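Local coordinates for protein delta-1-pyrroline-5-carboxylate dehydrogenase, mitochondrial (PDB 4E3X) that oxidises L-glutamate gamma-semialdehyde, formed from delta-1-pyrroline-5-carboxylate, to glutamate with NAD+ in the second step of mitochondrial proline degradation, at residues T147-V155 with P380-S389. Sequence-based numbering, arbitrary orientation.
Sequences TMVGQGKTV and PAEDFGTFFS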
ATOM      1  N   THR B 147      20.509  19.895  15.650  1.00  7.36           N
ATOM      2  CA  THR B 147      19.692  18.870  16.281  1.00  7.36           C
ATOM      3  C   THR B 147      19.964  18.826  17.796  1.00  8.31           C
ATOM      4  O   THR B 147      19.048  18.671  18.610  1.00  9.03           O
ATOM      5  CB  THR B 147      19.946  17.503  15.610  1.00  7.71           C
ATOM      6  OG1 THR B 147      19.609  17.591  14.215  1.00  8.04           O
ATOM      7  CG2 THR B 147      19.112  16.407  16.247  1.00  9.65           C
ATOM      8  N   MET B 148      21.225  18.987  18.186  1.00  7.92           N
ATOM      9  CA  MET B 148      21.559  19.055  19.612  1.00  7.85           C
ATOM     10  C   MET B 148      20.914  20.253  20.289  1.00  7.99           C
ATOM     11  O   MET B 148      20.247  20.122  21.317  1.00  9.27           O
ATOM     12  CB  MET B 148      23.075  19.126  19.801  1.00  8.57           C
ATOM     13  CG  MET B 148      23.810  17.854  19.395  1.00  8.89           C
ATOM     14  SD  MET B 148      25.596  17.968  19.619  1.00  9.90           S
ATOM     15  CE  MET B 148      25.688  18.168  21.394  1.00 10.13           C
ATOM     16  N   VAL B 149      21.127  21.431  19.719  1.00  8.27           N
ATOM     17  CA  VAL B 149      20.681  22.655  20.369  1.00  9.49           C
ATOM     18  C   VAL B 149      19.172  22.844  20.274  1.00  9.20           C
ATOM     19  O   VAL B 149      18.541  23.311  21.221  1.00  9.75           O
ATOM     20  CB  VAL B 149      21.446  23.879  19.821  1.00 11.15           C
ATOM     21  CG1 VAL B 149      20.844  25.182  20.324  1.00 12.79           C
ATOM     22  CG2 VAL B 149      22.914  23.785  20.193  1.00 11.57           C
ATOM     23  N   GLY B 150      18.594  22.455  19.142  1.00  8.10           N
ATOM     24  CA  GLY B 150      17.174  22.664  18.932  1.00  8.14           C
ATOM     25  C   GLY B 150      16.286  21.553  19.465  1.00  8.33           C
ATOM     26  O   GLY B 150      15.157  21.816  19.870  1.00  8.25           O
ATOM     27  N   GLN B 151      16.782  20.318  19.467  1.00  8.32           N
ATOM     28  CA  GLN B 151      15.982  19.178  19.919  1.00  7.81           C
ATOM     29  C   GLN B 151      16.502  18.554  21.218  1.00  7.60           C
ATOM     30  O   GLN B 151      15.868  17.658  21.766  1.00  7.80           O
ATOM     31  CB  GLN B 151      15.855  18.121  18.818  1.00  7.56           C
ATOM     32  CG  GLN B 151      14.962  18.534  17.663  1.00  8.07           C
ATOM     33  CD  GLN B 151      15.548  18.133  16.326  1.00  7.03           C
ATOM     34  OE1 GLN B 151      16.291  18.894  15.712  1.00  7.77           O
ATOM     35  NE2 GLN B 151      15.235  16.925  15.878  1.00  8.20           N
ATOM     36  N   GLY B 152      17.641  19.036  21.714  1.00  7.76           N
ATOM     37  CA  GLY B 152      18.165  18.583  22.995  1.00  7.61           C
ATOM     38  C   GLY B 152      18.915  17.263  22.955  1.00  7.94           C
ATOM     39  O   GLY B 152      19.083  16.621  23.990  1.00  9.79           O
ATOM     40  N   LYS B 153      19.343  16.843  21.769  1.00  7.73           N
ATOM     41  CA  LYS B 153      20.093  15.596  21.629  1.00  7.94           C
ATOM     42  C   LYS B 153      21.544  15.693  22.085  1.00  8.65           C
ATOM     43  O   LYS B 153      22.177  16.740  21.960  1.00  9.58           O
ATOM     44  CB  LYS B 153      20.050  15.104  20.177  1.00  8.79           C
ATOM     45  CG  LYS B 153      18.640  14.781  19.693  1.00  9.50           C
ATOM     46  CD  LYS B 153      18.603  13.695  18.631  1.00  9.61           C
ATOM     47  CE  LYS B 153      17.163  13.283  18.391  1.00  9.69           C
ATOM     48  NZ  LYS B 153      17.024  12.161  17.423  1.00  8.96           N
ATOM     49  N   THR B 154      22.069  14.587  22.603  1.00  8.64           N
ATOM     50  CA  THR B 154      23.499  14.481  22.842  1.00  9.41           C
ATOM     51  C   THR B 154      24.229  14.287  21.514  1.00  8.93           C
ATOM     52  O   THR B 154      23.611  14.012  20.480  1.00  8.99           O
ATOM     53  CB  THR B 154      23.824  13.281  23.731  1.00  9.67           C
ATOM     54  OG1 THR B 154      23.288  12.103  23.116  1.00 10.41           O
ATOM     55  CG2 THR B 154      23.228  13.463  25.127  1.00 11.04           C
ATOM     56  N   VAL B 155      25.550  14.424  21.551  1.00  9.63           N
ATOM     57  CA  VAL B 155      26.381  14.205  20.371  1.00 10.92           C
ATOM     58  C   VAL B 155      26.035  12.906  19.645  1.00  9.59           C
ATOM     59  O   VAL B 155      25.758  12.912  18.447  1.00  9.80           O
ATOM     60  CB  VAL B 155      27.875  14.153  20.735  1.00 12.49           C
ATOM     61  CG1 VAL B 155      28.699  13.801  19.510  1.00 12.92           C
ATOM     62  CG2 VAL B 155      28.335  15.470  21.335  1.00 12.30           C
ATOM     63  N   PRO B 380      23.886  19.134  26.784  1.00 11.86           N
ATOM     64  CA  PRO B 380      24.654  18.265  25.882  1.00 11.68           C
ATOM     65  C   PRO B 380      25.683  19.025  25.050  1.00 12.84           C
ATOM     66  O   PRO B 380      26.637  18.419  24.560  1.00 13.07           O
ATOM     67  CB  PRO B 380      23.575  17.687  24.965  1.00 11.90           C
ATOM     68  CG  PRO B 380      22.542  18.778  24.889  1.00 11.91           C
ATOM     69  CD  PRO B 380      22.542  19.437  26.255  1.00 12.20           C
ATOM     70  N   ALA B 381      25.498  20.332  24.901  1.00 13.14           N
ATOM     71  CA  ALA B 381      26.440  21.148  24.147  1.00 14.96           C
ATOM     72  C   ALA B 381      27.652  21.501  25.005  1.00 16.43           C
ATOM     73  O   ALA B 381      28.780  21.575  24.509  1.00 18.44           O
ATOM     74  CB  ALA B 381      25.757  22.411  23.637  1.00 15.07           C
ATOM     75  N   GLU B 382      27.420  21.716  26.296  1.00 17.11           N
ATOM     76  CA  GLU B 382      28.484  22.132  27.201  1.00 19.84           C
ATOM     77  C   GLU B 382      29.228  20.949  27.801  1.00 19.89           C
ATOM     78  O   GLU B 382      30.436  21.020  28.047  1.00 21.68           O
ATOM     79  CB  GLU B 382      27.922  23.009  28.319  1.00 22.60           C
ATOM     80  CG  GLU B 382      27.275  24.293  27.836  1.00 26.38           C
ATOM     81  CD  GLU B 382      28.193  25.132  26.969  1.00 28.69           C
ATOM     82  OE1 GLU B 382      29.375  25.303  27.348  1.00 29.32           O
ATOM     83  OE2 GLU B 382      27.728  25.619  25.910  1.00 29.73           O
ATOM     84  N   ASP B 383      28.501  19.867  28.043  1.00 19.87           N
ATOM     85  CA  ASP B 383      29.062  18.703  28.714  1.00 20.71           C
ATOM     86  C   ASP B 383      28.843  17.451  27.872  1.00 19.99           C
ATOM     87  O   ASP B 383      27.750  16.879  27.864  1.00 19.46           O
ATOM     88  CB  ASP B 383      28.409  18.536  30.087  1.00 22.93           C
ATOM     89  CG  ASP B 383      29.088  17.481  30.944  1.00 24.36           C
ATOM     90  OD1 ASP B 383      29.945  16.731  30.430  1.00 24.72           O
ATOM     91  OD2 ASP B 383      28.754  17.396  32.143  1.00 25.65           O
ATOM     92  N   PHE B 384      29.887  17.020  27.174  1.00 19.92           N
ATOM     93  CA  PHE B 384      29.798  15.818  26.352  1.00 20.84           C
ATOM     94  C   PHE B 384      29.721  14.542  27.193  1.00 21.51           C
ATOM     95  O   PHE B 384      29.541  13.454  26.647  1.00 22.18           O
ATOM     96  CB  PHE B 384      30.957  15.734  25.352  1.00 21.15           C
ATOM     97  CG  PHE B 384      30.808  16.651  24.164  1.00 20.83           C
ATOM     98  CD1 PHE B 384      29.772  17.568  24.097  1.00 20.13           C
ATOM     99  CD2 PHE B 384      31.704  16.584  23.107  1.00 21.35           C
ATOM    100  CE1 PHE B 384      29.637  18.408  23.000  1.00 20.82           C
ATOM    101  CE2 PHE B 384      31.576  17.419  22.008  1.00 21.12           C
ATOM    102  CZ  PHE B 384      30.539  18.332  21.955  1.00 20.75           C
ATOM    103  N   GLY B 385      29.862  14.674  28.512  1.00 20.78           N
ATOM    104  CA  GLY B 385      29.669  13.544  29.413  1.00 20.70           C
ATOM    105  C   GLY B 385      28.199  13.262  29.698  1.00 19.83           C
ATOM    106  O   GLY B 385      27.856  12.268  30.337  1.00 21.25           O
ATOM    107  N   THR B 386      27.328  14.143  29.215  1.00 18.66           N
ATOM    108  CA  THR B 386      25.885  14.010  29.401  1.00 17.14           C
ATOM    109  C   THR B 386      25.349  12.708  28.796  1.00 15.64           C
ATOM    110  O   THR B 386      25.624  12.403  27.636  1.00 16.72           O
ATOM    111  CB  THR B 386      25.159  15.214  28.747  1.00 16.97           C
ATOM    112  OG1 THR B 386      25.537  16.421  29.427  1.00 18.39           O
ATOM    113  CG2 THR B 386      23.659  15.044  28.812  1.00 16.61           C
ATOM    114  N   PHE B 387      24.588  11.932  29.566  1.00 14.37           N
ATOM    115  CA  PHE B 387      23.948  10.751  28.991  1.00 13.21           C
ATOM    116  C   PHE B 387      22.702  11.134  28.204  1.00 11.29           C
ATOM    117  O   PHE B 387      22.512  10.676  27.079  1.00 10.74           O
ATOM    118  CB  PHE B 387      23.613   9.684  30.038  1.00 14.56           C
ATOM    119  CG  PHE B 387      23.133   8.392  29.430  1.00 16.74           C
ATOM    120  CD1 PHE B 387      23.936   7.692  28.543  1.00 18.43           C
ATOM    121  CD2 PHE B 387      21.873   7.896  29.716  1.00 17.61           C
ATOM    122  CE1 PHE B 387      23.497   6.510  27.964  1.00 18.95           C
ATOM    123  CE2 PHE B 387      21.430   6.711  29.145  1.00 18.31           C
ATOM    124  CZ  PHE B 387      22.242   6.018  28.269  1.00 18.87           C
ATOM    125  N   PHE B 388      21.851  11.967  28.797  1.00 10.83           N
ATOM    126  CA  PHE B 388      20.725  12.557  28.071  1.00 10.57           C
ATOM    127  C   PHE B 388      20.360  13.894  28.699  1.00 11.79           C
ATOM    128  O   PHE B 388      20.795  14.199  29.814  1.00 12.55           O
ATOM    129  CB  PHE B 388      19.521  11.598  27.971  1.00  9.61           C
ATOM    130  CG  PHE B 388      18.740  11.406  29.256  1.00  9.93           C
ATOM    131  CD1 PHE B 388      19.082  10.411  30.162  1.00 11.47           C
ATOM    132  CD2 PHE B 388      17.619  12.178  29.520  1.00 10.58           C
ATOM    133  CE1 PHE B 388      18.330  10.216  31.323  1.00 11.95           C
ATOM    134  CE2 PHE B 388      16.870  11.989  30.672  1.00 10.79           C
ATOM    135  CZ  PHE B 388      17.225  11.006  31.573  1.00 11.63           C
ATOM    136  N   SER B 389      19.592  14.696  27.970  1.00 11.38           N
ATOM    137  CA  SER B 389      19.284  16.050  28.405  1.00 11.15           C
ATOM    138  C   SER B 389      17.788  16.246  28.628  1.00 10.55           C
ATOM    139  O   SER B 389      17.030  15.281  28.763  1.00 10.48           O
ATOM    140  CB  SER B 389      19.812  17.065  27.386  1.00 10.98           C
ATOM    141  OG  SER B 389      19.775  18.389  27.904  1.00 11.50           O
TER
HETATM  142  O   HOH W   1      18.718  14.243  25.301  1.00  9.19           O
HETATM  143  O   HOH W   2      24.429  10.175  24.863  1.00 23.31           O
HETATM  144  O   HOH W   3      26.238  15.627  24.130  1.00 11.99           O
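Thr154 and Pro380 bring the two backbones closest, their CA atoms 5.0 Å apart, where the chain has left helix 140-151 through Gly152, at positive phi, and passes alongside the loop 380-389. Pro380 lays the CB-CG side of its ring against this linker, CB lying 3.4 Å from Lys153 O, a buried carbonyl without a hydrogen-bond partner. The Met148 chain bends at its last torsion (chi3 64°), which carries CE to Pro380 O at 3.3 Å and near the Phe384 ring. Val155 meets that ring squarely: CG2 stands 3.5 Å from the ring centroid and 8° off its normal, a CH-pi contact over one face. Thr154 turns CG2 into the bend of the loop, where the methyl touches the carbonyl oxygens of Thr386 and Phe387 and the CG2 of Thr386. No direct hydrogen bond joins the segments; three single-water bridges do so instead, linking Gly152 O to Ser389 N, Thr154 OG1 to Phe387 O, and Val155 N to Pro380 O. The loop is braced from within by an Asx turn at Asp383 and a type I turn, Asp383 O accepting from both N and OG1 of Thr386 (2.7 Å to OG1). Tyr561 of the second subunit packs on Thr154, Val155 and Phe384, so the contact forms part of the dimer interface. The CB of Lys153 points away from the loop, and NZ forms a salt bridge with Asp161 and a hydrogen bond to the carbonyl oxygen of Asn211, the probable transition-state stabiliser. Thr154 is the N-cap of helix 155-180; a short linker between two consecutive helices is thus water-bridged to the loop before helix 394-409 of the aldehyde dehydrogenase fold.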